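PmbA-related protein (Thermotoga maritima, PDB 1VL4) is a PmbA/TldD-family protein, a putative modulator of DNA gyrase that probably acts as a metallopeptidase. Local coordinates at residues A[91-94]-A[95-98]; A[117-121]-A[122-126]; A[213-216]-A[217-221]; A[229-232]-A[233-237]; A[256-259]-A[260-264]. All blocks are in the same frame, centred on the assembly; numbering follows the deposited sequence.

Contact 1 of 5, residues A[91-94]-A[95-98]; sequences ALSN and LQVK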
loop_
_atom_site.group_PDB
_atom_site.type_symbol
_atom_site.label_atom_id
_atom_site.label_comp_id
_atom_site.label_asym_id
_atom_site.label_seq_id
_atom_site.Cartn_x
_atom_site.Cartn_y
_atom_site.Cartn_z
ATOM N N ALA A 91 11.308 24.718 -3.397
ATOM C CA ALA A 91 10.249 24.568 -4.432
ATOM C C ALA A 91 10.706 25.243 -5.717
ATOM O O ALA A 91 10.495 24.719 -6.811
ATOM C CB ALA A 91 8.950 25.178 -3.975
ATOM N N LEU A 92 11.329 26.406 -5.581
ATOM C CA LEU A 92 11.794 27.160 -6.735
ATOM C C LEU A 92 12.840 26.320 -7.491
ATOM O O LEU A 92 12.816 26.168 -8.731
ATOM C CB LEU A 92 12.405 28.477 -6.244
ATOM C CG LEU A 92 12.482 29.616 -7.256
ATOM C CD1 LEU A 92 11.104 30.127 -7.583
ATOM C CD2 LEU A 92 13.399 30.754 -6.724
ATOM N N SER A 93 13.748 25.712 -6.733
ATOM C CA SER A 93 14.768 24.933 -7.363
ATOM C C SER A 93 14.181 23.746 -8.148
ATOM O O SER A 93 14.719 23.364 -9.169
ATOM C CB SER A 93 15.868 24.522 -6.362
ATOM O OG SER A 93 16.595 23.439 -6.884
ATOM N N ASN A 94 13.078 23.179 -7.710
ATOM C CA ASN A 94 12.440 22.115 -8.445
ATOM C C ASN A 94 11.706 22.517 -9.729
ATOM O O ASN A 94 11.173 21.649 -10.438
ATOM C CB ASN A 94 11.497 21.336 -7.535
ATOM C CG ASN A 94 12.255 20.577 -6.406
ATOM O OD1 ASN A 94 13.442 20.308 -6.509
ATOM N ND2 ASN A 94 11.536 20.241 -5.351
ATOM N N LEU A 95 11.634 23.815 -10.015
ATOM C CA LEU A 95 11.066 24.263 -11.301
ATOM C C LEU A 95 11.809 23.669 -12.492
ATOM O O LEU A 95 11.203 23.384 -13.490
ATOM C CB LEU A 95 11.092 25.783 -11.440
ATOM C CG LEU A 95 9.934 26.509 -10.760
ATOM C CD1 LEU A 95 10.200 28.019 -10.881
ATOM C CD2 LEU A 95 8.572 26.155 -11.323
ATOM N N GLN A 96 13.105 23.473 -12.364
ATOM C CA GLN A 96 13.910 22.860 -13.430
ATOM C C GLN A 96 13.683 21.351 -13.698
ATOM O O GLN A 96 14.245 20.794 -14.637
ATOM C CB GLN A 96 15.385 23.086 -13.106
ATOM C CG GLN A 96 15.803 22.304 -11.895
ATOM C CD GLN A 96 17.187 22.567 -11.463
ATOM O OE1 GLN A 96 18.136 22.128 -12.104
ATOM N NE2 GLN A 96 17.333 23.252 -10.339
ATOM N N VAL A 97 12.908 20.670 -12.865
ATOM C CA VAL A 97 12.714 19.210 -13.008
ATOM C C VAL A 97 11.749 18.976 -14.200
ATOM O O VAL A 97 10.643 18.426 -14.065
ATOM C CB VAL A 97 12.224 18.594 -11.643
ATOM C CG1 VAL A 97 12.094 17.089 -11.726
ATOM C CG2 VAL A 97 13.204 18.964 -10.526
ATOM N N LYS A 98 12.212 19.433 -15.378
ATOM C CA LYS A 98 11.369 19.860 -16.562
ATOM C C LYS A 98 11.068 21.375 -16.491
ATOM O O LYS A 98 10.251 21.834 -15.679
ATOM C CB LYS A 98 10.073 19.029 -16.773
ATOM C CG LYS A 98 10.040 18.189 -18.070
ATOM C CD LYS A 98 11.110 17.097 -18.021
ATOM C CE LYS A 98 11.217 16.299 -19.312
ATOM N NZ LYS A 98 12.565 15.657 -19.421
#
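Q96 folds its amide back over the last turn of the helix and sets NE2 against the carbonyl oxygen of S93, 2.9 Å from NE2 to O. The oxygen lies close to the plane of the Q96 amide, and the donor is tilted 19° from the carbonyl plane of S93. What puts the amide there is the first torsion of Q96: CG sits between the backbone N and the carbonyl carbon (chi1 68°), and CG itself comes within 3.1 Å of S93 O. On another side of the backbone L92 and L95 cross obliquely, touching through their CD1 methyls at 4.0 Å. Helix 84-93 runs out here into a 3-10 turn. L95 N binds L92 O at 2.9 Å and V97 N binds N94 O at 3.1 Å, both bonds of the i to i+3 kind. V97, centre of an inverse gamma turn, then leans its CG2 methyl on N94 O at 3.4 Å. The N94 amide points elsewhere: its ND2 binds T75 O and D57 OD2 of the second subunit. Y55 of the second subunit packs on N94, while V128 of that subunit packs on V97.

Contact 2 of 5, residues A[117-121]-A[122-126]; sequences ETYVG and RFEKL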
loop_
_atom_site.group_PDB
_atom_site.type_symbol
_atom_site.label_atom_id
_atom_site.label_comp_id
_atom_site.label_asym_id
_atom_site.label_seq_id
_atom_site.Cartn_x
_atom_site.Cartn_y
_atom_site.Cartn_z
ATOM N N GLU A 117 -22.572 20.281 5.353
ATOM C CA GLU A 117 -22.330 19.946 6.756
ATOM C C GLU A 117 -21.467 18.696 6.841
ATOM O O GLU A 117 -21.949 17.619 7.084
ATOM C CB GLU A 117 -23.642 19.839 7.601
ATOM C CG GLU A 117 -23.273 20.003 9.104
ATOM C CD GLU A 117 -24.369 19.687 10.135
ATOM O OE1 GLU A 117 -25.235 18.808 9.899
ATOM O OE2 GLU A 117 -24.295 20.309 11.219
ATOM N N THR A 118 -20.181 18.871 6.582
ATOM C CA THR A 118 -19.219 17.790 6.542
ATOM C C THR A 118 -18.555 17.632 7.906
ATOM O O THR A 118 -17.941 16.627 8.150
ATOM C CB THR A 118 -18.141 18.043 5.457
ATOM O OG1 THR A 118 -17.589 19.372 5.603
ATOM C CG2 THR A 118 -18.764 17.941 4.072
ATOM N N TYR A 119 -18.731 18.604 8.795
ATOM C CA TYR A 119 -18.108 18.517 10.114
ATOM C C TYR A 119 -19.193 18.661 11.125
ATOM O O TYR A 119 -19.800 19.710 11.217
ATOM C CB TYR A 119 -17.077 19.622 10.283
ATOM C CG TYR A 119 -16.510 19.636 11.666
ATOM C CD1 TYR A 119 -15.655 18.596 12.091
ATOM C CD2 TYR A 119 -16.916 20.576 12.597
ATOM C CE1 TYR A 119 -15.159 18.583 13.399
ATOM C CE2 TYR A 119 -16.432 20.549 13.902
ATOM C CZ TYR A 119 -15.562 19.547 14.297
ATOM O OH TYR A 119 -15.073 19.526 15.612
ATOM N N VAL A 120 -19.426 17.623 11.898
ATOM C CA VAL A 120 -20.434 17.687 12.963
ATOM C C VAL A 120 -19.842 17.866 14.343
ATOM O O VAL A 120 -20.418 18.573 15.115
ATOM C CB VAL A 120 -21.389 16.482 12.868
ATOM C CG1 VAL A 120 -22.415 16.483 13.988
ATOM C CG2 VAL A 120 -22.109 16.534 11.501
ATOM N N GLY A 121 -18.714 17.243 14.661
ATOM C CA GLY A 121 -18.083 17.438 15.963
ATOM C C GLY A 121 -18.482 16.466 17.059
ATOM O O GLY A 121 -18.056 16.600 18.181
ATOM N N ARG A 122 -19.292 15.472 16.759
ATOM C CA ARG A 122 -19.720 14.561 17.799
ATOM C C ARG A 122 -18.771 13.371 18.039
ATOM O O ARG A 122 -18.677 12.911 19.159
ATOM C CB ARG A 122 -21.147 14.109 17.544
ATOM C CG ARG A 122 -22.147 15.296 17.597
ATOM C CD ARG A 122 -23.574 14.859 17.623
ATOM N NE ARG A 122 -23.829 13.986 18.757
ATOM C CZ ARG A 122 -24.034 14.402 20.007
ATOM N NH1 ARG A 122 -24.002 15.702 20.311
ATOM N NH2 ARG A 122 -24.263 13.504 20.973
ATOM N N PHE A 123 -18.060 12.890 17.020
ATOM C CA PHE A 123 -17.115 11.766 17.252
ATOM C C PHE A 123 -16.045 12.197 18.266
ATOM O O PHE A 123 -15.667 11.428 19.146
ATOM C CB PHE A 123 -16.477 11.253 15.917
ATOM C CG PHE A 123 -17.299 10.216 15.225
ATOM C CD1 PHE A 123 -17.362 8.923 15.738
ATOM C CD2 PHE A 123 -18.052 10.540 14.078
ATOM C CE1 PHE A 123 -18.154 7.958 15.138
ATOM C CE2 PHE A 123 -18.826 9.590 13.474
ATOM C CZ PHE A 123 -18.891 8.298 13.974
ATOM N N GLU A 124 -15.591 13.450 18.138
ATOM C CA GLU A 124 -14.568 14.074 18.999
ATOM C C GLU A 124 -14.914 14.121 20.464
ATOM O O GLU A 124 -14.025 14.139 21.306
ATOM C CB GLU A 124 -14.354 15.540 18.604
ATOM C CG GLU A 124 -13.379 15.723 17.502
ATOM C CD GLU A 124 -13.442 17.136 16.954
ATOM O OE1 GLU A 124 -14.412 17.452 16.223
ATOM O OE2 GLU A 124 -12.524 17.927 17.282
ATOM N N LYS A 125 -16.200 14.189 20.756
ATOM C CA LYS A 125 -16.694 14.184 22.135
ATOM C C LYS A 125 -16.713 12.826 22.842
ATOM O O LYS A 125 -16.816 12.783 24.057
ATOM C CB LYS A 125 -18.104 14.791 22.134
ATOM C CG LYS A 125 -18.022 16.303 21.763
ATOM C CD LYS A 125 -19.259 17.085 22.194
ATOM C CE LYS A 125 -20.443 16.880 21.234
ATOM N NZ LYS A 125 -20.599 18.051 20.319
ATOM N N LEU A 126 -16.632 11.731 22.101
ATOM C CA LEU A 126 -16.674 10.417 22.700
ATOM C C LEU A 126 -15.426 10.149 23.487
ATOM O O LEU A 126 -14.343 10.507 23.083
ATOM C CB LEU A 126 -16.754 9.330 21.627
ATOM C CG LEU A 126 -18.017 9.241 20.811
ATOM C CD1 LEU A 126 -17.872 8.062 19.871
ATOM C CD2 LEU A 126 -19.255 9.090 21.690
#
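Y119 and E124 meet in the loop that leads from helix 84-93 to helix 128-143, where an irregular run gives way at G121 to a turn with helical backbone angles, residues 122-125. The phenol and the carboxylate approach at about a right angle, their planes 63° apart, with E124 OE1 at the hydroxyl edge of the ring; the modelled spacing there is too short to be trusted, and the pairing stays doubtful. Y119 CG is anti to the backbone N (chi1 175°), which swings the ring forward along the chain until one face lies over the backbone of G121, whose N stands 3.9 Å above the ring centre. G121 has a positive phi of 91°, and a CB here would jam against the carbonyl oxygen of V120. Beyond it, K125 bends back at its last two torsions and lays its chain beside the G121 carbonyl, CG being 3.6 Å from G121 O and NZ also 3.6 Å from that oxygen. V120 CG1 rests on R122 CG at 3.8 Å, the two side chains crossing at a slant, while the R122 guanidinium reaches away to a salt bridge with E206. D178 of strand 172-188 takes the backbone N-H groups of V120 and G121, Y119 and E124 both lean on V160 of strand 148-167, and F123 plugs in against Y156 and P205.

Contact 3 of 5, residues A[213-216]-A[217-221]; sequences IGKR and AAEEA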
loop_
_atom_site.group_PDB
_atom_site.type_symbol
_atom_site.label_atom_id
_atom_site.label_comp_id
_atom_site.label_asym_id
_atom_site.label_seq_id
_atom_site.Cartn_x
_atom_site.Cartn_y
_atom_site.Cartn_z
ATOM N N ILE A 213 -24.904 -3.946 13.366
ATOM C CA ILE A 213 -23.781 -4.245 12.510
ATOM C C ILE A 213 -23.251 -5.663 12.779
ATOM O O ILE A 213 -22.926 -6.397 11.843
ATOM C CB ILE A 213 -22.618 -3.207 12.667
ATOM C CG1 ILE A 213 -23.019 -1.877 12.028
ATOM C CG2 ILE A 213 -21.325 -3.726 12.009
ATOM C CD1 ILE A 213 -22.181 -0.666 12.467
ATOM N N GLY A 214 -23.099 -6.011 14.054
ATOM C CA GLY A 214 -22.663 -7.348 14.437
ATOM C C GLY A 214 -23.683 -8.401 14.031
ATOM O O GLY A 214 -23.327 -9.440 13.494
ATOM N N LYS A 215 -24.949 -8.101 14.280
ATOM C CA LYS A 215 -26.084 -8.992 13.900
ATOM C C LYS A 215 -26.102 -9.257 12.372
ATOM O O LYS A 215 -26.144 -10.406 11.938
ATOM C CB LYS A 215 -27.389 -8.350 14.364
ATOM C CG LYS A 215 -28.638 -9.231 14.217
ATOM C CD LYS A 215 -29.930 -8.429 14.326
ATOM C CE LYS A 215 -31.153 -9.330 14.568
ATOM N NZ LYS A 215 -32.420 -8.668 14.105
ATOM N N ARG A 216 -26.044 -8.200 11.550
ATOM C CA ARG A 216 -25.873 -8.391 10.097
ATOM C C ARG A 216 -24.657 -9.196 9.626
ATOM O O ARG A 216 -24.788 -9.971 8.703
ATOM C CB ARG A 216 -25.943 -7.080 9.322
ATOM C CG ARG A 216 -27.250 -6.420 9.568
ATOM C CD ARG A 216 -27.855 -5.697 8.397
ATOM N NE ARG A 216 -27.992 -4.264 8.646
ATOM C CZ ARG A 216 -28.846 -3.466 8.004
ATOM N NH1 ARG A 216 -29.660 -3.951 7.066
ATOM N NH2 ARG A 216 -28.880 -2.174 8.289
ATOM N N ALA A 217 -23.493 -9.002 10.230
ATOM C CA ALA A 217 -22.339 -9.768 9.871
ATOM C C ALA A 217 -22.598 -11.272 10.090
ATOM O O ALA A 217 -22.258 -12.108 9.227
ATOM C CB ALA A 217 -21.143 -9.282 10.679
ATOM N N ALA A 218 -23.227 -11.616 11.219
ATOM C CA ALA A 218 -23.577 -13.011 11.549
ATOM C C ALA A 218 -24.621 -13.548 10.548
ATOM O O ALA A 218 -24.411 -14.579 9.925
ATOM C CB ALA A 218 -24.129 -13.082 12.943
ATOM N N GLU A 219 -25.724 -12.820 10.392
ATOM C CA GLU A 219 -26.781 -13.142 9.394
ATOM C C GLU A 219 -26.203 -13.398 8.005
ATOM O O GLU A 219 -26.573 -14.347 7.340
ATOM C CB GLU A 219 -27.832 -12.030 9.340
ATOM C CG GLU A 219 -28.714 -11.973 10.593
ATOM C CD GLU A 219 -29.582 -10.693 10.706
ATOM O OE1 GLU A 219 -29.313 -9.673 10.022
ATOM O OE2 GLU A 219 -30.523 -10.698 11.533
ATOM N N GLU A 220 -25.271 -12.554 7.586
ATOM C CA GLU A 220 -24.564 -12.746 6.332
ATOM C C GLU A 220 -23.883 -14.117 6.252
ATOM O O GLU A 220 -24.157 -14.923 5.352
ATOM C CB GLU A 220 -23.578 -11.612 6.103
ATOM C CG GLU A 220 -24.227 -10.254 5.787
ATOM C CD GLU A 220 -24.799 -10.187 4.363
ATOM O OE1 GLU A 220 -24.004 -10.285 3.390
ATOM O OE2 GLU A 220 -26.035 -10.006 4.224
ATOM N N ALA A 221 -23.064 -14.422 7.239
ATOM C CA ALA A 221 -22.354 -15.689 7.280
ATOM C C ALA A 221 -23.281 -16.907 7.346
ATOM O O ALA A 221 -23.067 -17.906 6.655
ATOM C CB ALA A 221 -21.382 -15.694 8.482
#
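K215 and E219, one turn apart, carry the charged part of this contact. The lysine is extended throughout, with CG anti to the backbone N (chi1 -172°), and E219 reaches across to it, extended beyond its own CG. The salt bridge from K215 NZ to E219 OE2 is long, 3.8 Å, and OE2 lies nearer to the aliphatic chain, 3.4 Å from K215 CE. The carboxylate therefore rests alongside the methylenes of the lysine more than it grips the ammonium. The other oxygen, E219 OE1, comes to 3.9 Å from R216 CG; the R216 guanidinium, its plane nearly perpendicular to that carboxylate (89°), does not contact it and makes its salt bridge with E212.

The backbone bonds are those of a regular alpha-helix, the middle of helix 210-223. A217 N to I213 O, A218 N to G214 O, E219 N to K215 O and E220 N to R216 O step along in the i to i+4 pattern. The E219 bond is the straightest, with an angle of 175° at the hydrogen.

Carbon atoms packed against carbonyl oxygens come next. A217 CB sits 3.6 Å from G214 O, and E220 CG, anti to the carbonyl carbon, comes to 3.0 Å from R216 O; the bend at chi2 then turns its carboxylate to a salt bridge with R240. The apolar side chains I213, A217 and A221 turn to the six-stranded antiparallel sheet, packing on L182, A184 and A188 of strand 172-188, while R216 lies on W198 of strand 194-202.

Contact 4 of 5, residues A[229-232]-A[233-237]; sequences TIPS and GKYPV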
loop_
_atom_site.group_PDB
_atom_site.type_symbol
_atom_site.label_atom_id
_atom_site.label_comp_id
_atom_site.label_asym_id
_atom_site.label_seq_id
_atom_site.Cartn_x
_atom_site.Cartn_y
_atom_site.Cartn_z
ATOM N N THR A 229 -22.481 -25.323 -5.218
ATOM C CA THR A 229 -21.996 -24.586 -6.390
ATOM C C THR A 229 -23.054 -24.796 -7.476
ATOM O O THR A 229 -24.028 -25.509 -7.260
ATOM C CB THR A 229 -20.541 -24.983 -6.823
ATOM O OG1 THR A 229 -19.893 -23.850 -7.436
ATOM C CG2 THR A 229 -20.539 -26.210 -7.757
ATOM N N ILE A 230 -22.908 -24.102 -8.598
ATOM C CA ILE A 230 -23.849 -24.245 -9.691
ATOM C C ILE A 230 -23.072 -24.461 -10.976
ATOM O O ILE A 230 -21.855 -24.217 -11.006
ATOM C CB ILE A 230 -24.779 -22.995 -9.832
ATOM C CG1 ILE A 230 -23.983 -21.774 -10.278
ATOM C CG2 ILE A 230 -25.549 -22.742 -8.538
ATOM C CD1 ILE A 230 -24.870 -20.566 -10.576
ATOM N N PRO A 231 -23.768 -24.925 -12.031
ATOM C CA PRO A 231 -23.116 -25.089 -13.309
ATOM C C PRO A 231 -22.672 -23.770 -13.917
ATOM O O PRO A 231 -23.377 -22.745 -13.853
ATOM C CB PRO A 231 -24.190 -25.809 -14.173
ATOM C CG PRO A 231 -25.165 -26.383 -13.206
ATOM C CD PRO A 231 -25.166 -25.395 -12.073
ATOM N N SER A 232 -21.475 -23.784 -14.485
ATOM C CA SER A 232 -21.003 -22.628 -15.214
ATOM C C SER A 232 -22.024 -22.343 -16.280
ATOM O O SER A 232 -22.491 -23.253 -16.965
ATOM C CB SER A 232 -19.668 -22.900 -15.878
ATOM O OG SER A 232 -18.669 -23.074 -14.899
ATOM N N GLY A 233 -22.375 -21.081 -16.427
ATOM C CA GLY A 233 -23.302 -20.716 -17.469
ATOM C C GLY A 233 -23.577 -19.234 -17.398
ATOM O O GLY A 233 -22.971 -18.518 -16.624
ATOM N N LYS A 234 -24.499 -18.794 -18.234
ATOM C CA LYS A 234 -24.943 -17.415 -18.244
ATOM C C LYS A 234 -26.237 -17.338 -17.411
ATOM O O LYS A 234 -27.159 -18.095 -17.650
ATOM C CB LYS A 234 -25.130 -16.984 -19.695
ATOM C CG LYS A 234 -23.802 -16.737 -20.413
ATOM C CD LYS A 234 -23.885 -16.986 -21.924
ATOM N N TYR A 235 -26.272 -16.501 -16.381
ATOM C CA TYR A 235 -27.496 -16.316 -15.601
ATOM C C TYR A 235 -27.854 -14.855 -15.427
ATOM O O TYR A 235 -26.975 -14.004 -15.418
ATOM C CB TYR A 235 -27.392 -16.905 -14.201
ATOM C CG TYR A 235 -27.080 -18.358 -14.132
ATOM C CD1 TYR A 235 -25.770 -18.781 -14.107
ATOM C CD2 TYR A 235 -28.072 -19.307 -14.037
ATOM C CE1 TYR A 235 -25.445 -20.117 -14.038
ATOM C CE2 TYR A 235 -27.747 -20.674 -13.981
ATOM C CZ TYR A 235 -26.420 -21.052 -13.968
ATOM O OH TYR A 235 -26.021 -22.382 -13.868
ATOM N N PRO A 236 -29.163 -14.568 -15.250
ATOM C CA PRO A 236 -29.537 -13.234 -14.769
ATOM C C PRO A 236 -28.901 -13.052 -13.380
ATOM O O PRO A 236 -28.772 -14.040 -12.627
ATOM C CB PRO A 236 -31.076 -13.274 -14.692
ATOM C CG PRO A 236 -31.501 -14.550 -15.284
ATOM C CD PRO A 236 -30.316 -15.463 -15.397
ATOM N N VAL A 237 -28.438 -11.845 -13.087
ATOM C CA VAL A 237 -27.742 -11.566 -11.839
ATOM C C VAL A 237 -28.385 -10.391 -11.139
ATOM O O VAL A 237 -28.449 -9.275 -11.688
ATOM C CB VAL A 237 -26.224 -11.310 -12.061
ATOM C CG1 VAL A 237 -25.581 -10.736 -10.793
ATOM C CG2 VAL A 237 -25.491 -12.605 -12.475
#
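Y235 reaches back from the start of its strand to P231, its hydroxyl donating to the proline carbonyl at 2.7 Å from OH to O. The ring has CG anti to the carbonyl carbon (chi1 -58°), a torsion that sends the phenol back over the loop. P231 O lies at the edge of the ring, in its plane, and is also 3.3 Å from CE1; the hydroxyl is tilted 24° from the carbonyl plane of P231. The pyrrolidine crosses the tyrosine at about a right angle, its CD 3.6 Å from Y235 OH.

I230 comes at the phenol from the opposite direction. Its CG1 is wedged between the backbone N and the carbonyl carbon (chi1 68°), and from there the chain runs out extended, so that the CD1 methyl is the part that arrives, 3.5 Å from Y235 CE1 and 3.8 Å from CZ. This methyl meets the ring obliquely. A phenylalanine in place of Y235 has no hydroxyl to give, and the P231 carbonyl would probably be left without this donor and the loop less firmly tied to the strand.

G233, where the strand begins, has a fully stretched backbone, and a CB on it would clash with S232 O. The chain here joins the loop after helix 210-223 to strand 233-239 of the mixed sheet. That strand lies between 365-372 and 437-444: V366 packs on both I230 and Y235, V444 on Y235, and the ring of W393 meets the tyrosine ring with the planes steeply inclined.

Contact 5 of 5, residues A[256-259]-A[260-264]; sequences SAEN and VQKNL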
loop_
_atom_site.group_PDB
_atom_site.type_symbol
_atom_site.label_atom_id
_atom_site.label_comp_id
_atom_site.label_asym_id
_atom_site.label_seq_id
_atom_site.Cartn_x
_atom_site.Cartn_y
_atom_site.Cartn_z
ATOM N N SER A 256 -11.991 9.522 -15.934
ATOM C CA SER A 256 -10.908 10.552 -15.988
ATOM C C SER A 256 -10.562 11.076 -17.397
ATOM O O SER A 256 -10.104 10.316 -18.287
ATOM C CB SER A 256 -9.654 10.026 -15.308
ATOM O OG SER A 256 -8.579 10.886 -15.554
ATOM N N ALA A 257 -10.752 12.381 -17.627
ATOM C CA ALA A 257 -10.334 12.983 -18.916
ATOM C C ALA A 257 -8.863 12.766 -19.242
ATOM O O ALA A 257 -8.463 12.761 -20.424
ATOM C CB ALA A 257 -10.631 14.475 -18.961
ATOM N N GLU A 258 -8.054 12.644 -18.198
ATOM C CA GLU A 258 -6.616 12.396 -18.329
ATOM C C GLU A 258 -6.373 10.990 -18.880
ATOM O O GLU A 258 -5.596 10.821 -19.825
ATOM C CB GLU A 258 -5.967 12.550 -16.963
ATOM C CG GLU A 258 -4.486 12.323 -16.933
ATOM C CD GLU A 258 -3.862 12.559 -15.562
ATOM O OE1 GLU A 258 -4.516 13.163 -14.643
ATOM O OE2 GLU A 258 -2.673 12.134 -15.428
ATOM N N ASN A 259 -7.049 9.989 -18.311
ATOM C CA ASN A 259 -6.963 8.595 -18.828
ATOM C C ASN A 259 -7.507 8.498 -20.232
ATOM O O ASN A 259 -6.992 7.740 -21.061
ATOM C CB ASN A 259 -7.715 7.613 -17.925
ATOM C CG ASN A 259 -6.962 7.306 -16.650
ATOM O OD1 ASN A 259 -5.765 7.487 -16.575
ATOM N ND2 ASN A 259 -7.666 6.856 -15.640
ATOM N N VAL A 260 -8.545 9.280 -20.515
ATOM C CA VAL A 260 -9.071 9.332 -21.880
ATOM C C VAL A 260 -8.049 9.884 -22.850
ATOM O O VAL A 260 -7.794 9.261 -23.877
ATOM C CB VAL A 260 -10.344 10.161 -21.962
ATOM C CG1 VAL A 260 -10.760 10.338 -23.409
ATOM C CG2 VAL A 260 -11.478 9.455 -21.158
ATOM N N GLN A 261 -7.471 11.051 -22.532
ATOM C CA GLN A 261 -6.387 11.663 -23.336
ATOM C C GLN A 261 -5.232 10.698 -23.582
ATOM O O GLN A 261 -4.696 10.655 -24.668
ATOM C CB GLN A 261 -5.832 12.929 -22.667
ATOM C CG GLN A 261 -6.791 14.151 -22.732
ATOM C CD GLN A 261 -6.373 15.371 -21.831
ATOM O OE1 GLN A 261 -5.321 15.368 -21.175
ATOM N NE2 GLN A 261 -7.201 16.417 -21.845
ATOM N N LYS A 262 -4.858 9.933 -22.560
ATOM C CA LYS A 262 -3.726 8.995 -22.649
ATOM C C LYS A 262 -4.009 7.669 -23.350
ATOM O O LYS A 262 -3.159 6.784 -23.352
ATOM C CB LYS A 262 -3.221 8.670 -21.240
ATOM C CG LYS A 262 -2.659 9.854 -20.462
ATOM C CD LYS A 262 -1.729 9.350 -19.374
ATOM C CE LYS A 262 -1.866 10.142 -18.087
ATOM N NZ LYS A 262 -0.975 9.598 -17.016
ATOM N N ASN A 263 -5.194 7.505 -23.923
ATOM C CA ASN A 263 -5.610 6.209 -24.490
ATOM C C ASN A 263 -5.653 5.077 -23.464
ATOM O O ASN A 263 -5.387 3.924 -23.796
ATOM C CB ASN A 263 -4.731 5.796 -25.681
ATOM C CG ASN A 263 -5.106 6.508 -26.953
ATOM O OD1 ASN A 263 -6.272 6.839 -27.162
ATOM N ND2 ASN A 263 -4.127 6.712 -27.839
ATOM N N LEU A 264 -6.032 5.407 -22.236
ATOM C CA LEU A 264 -6.142 4.433 -21.141
ATOM C C LEU A 264 -7.587 4.270 -20.618
ATOM O O LEU A 264 -7.796 3.883 -19.476
ATOM C CB LEU A 264 -5.261 4.880 -19.984
ATOM C CG LEU A 264 -3.775 4.949 -20.256
ATOM C CD1 LEU A 264 -3.103 5.652 -19.064
ATOM C CD2 LEU A 264 -3.218 3.568 -20.470
#
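E258 and K262 lie side by side and point the same way, one turn apart, E258 in the short helix 257-261 and K262 just past its end, and a salt bridge of 3.4 Å joins E258 OE2 to K262 NZ. The lysine CE touches the glutamate chain, 3.6 Å from E258 CG. E258 is extended, its CG anti to the backbone N (chi1 180°), which carries the carboxylate toward the ammonium. An alanine in place of E258 would probably leave the K262 ammonium without this mate and its chain freer to turn. In the backbone, K262 N binds E258 O at 3.0 Å.

At the N-terminal end, S256 is the N-cap: its OG accepts from N259 N at 3.3 Å and weakly from E258 N. At the C-terminal end a Schellman motif closes the helix: L264 N binds N259 O at 2.8 Å and N263 N binds V260 O, with N263 at positive phi. The L264 side chain slants across N259, whose ND2 binds P253 O.

The helix is flanked by helix 322-328, where E328 holds the Q261 amide and T324 packs on A257 and Q261. I341 of strand 340-341 covers S256 and E258, and F318 lies against V260.

From the N terminus, contact 1 ends helix 84-93, which packs on strand 51-69 of the six-stranded antiparallel sheet, and it borders the second subunit. Contact 2 turns the long connection that follows, toward helix 128-143, about 40 Å from contact 1 between centres. Contact 3 lies within helix 210-223, on the same sheet; contact 4 leads from the loop after that helix into strand 233-239 of the mixed sheet, about 26 Å away between centres. Contact 5 caps and ends helix 257-261. All five are local and in series: none nests in or crosses another. Contacts 1 and 4 stand on opposite sides of the chain's centre.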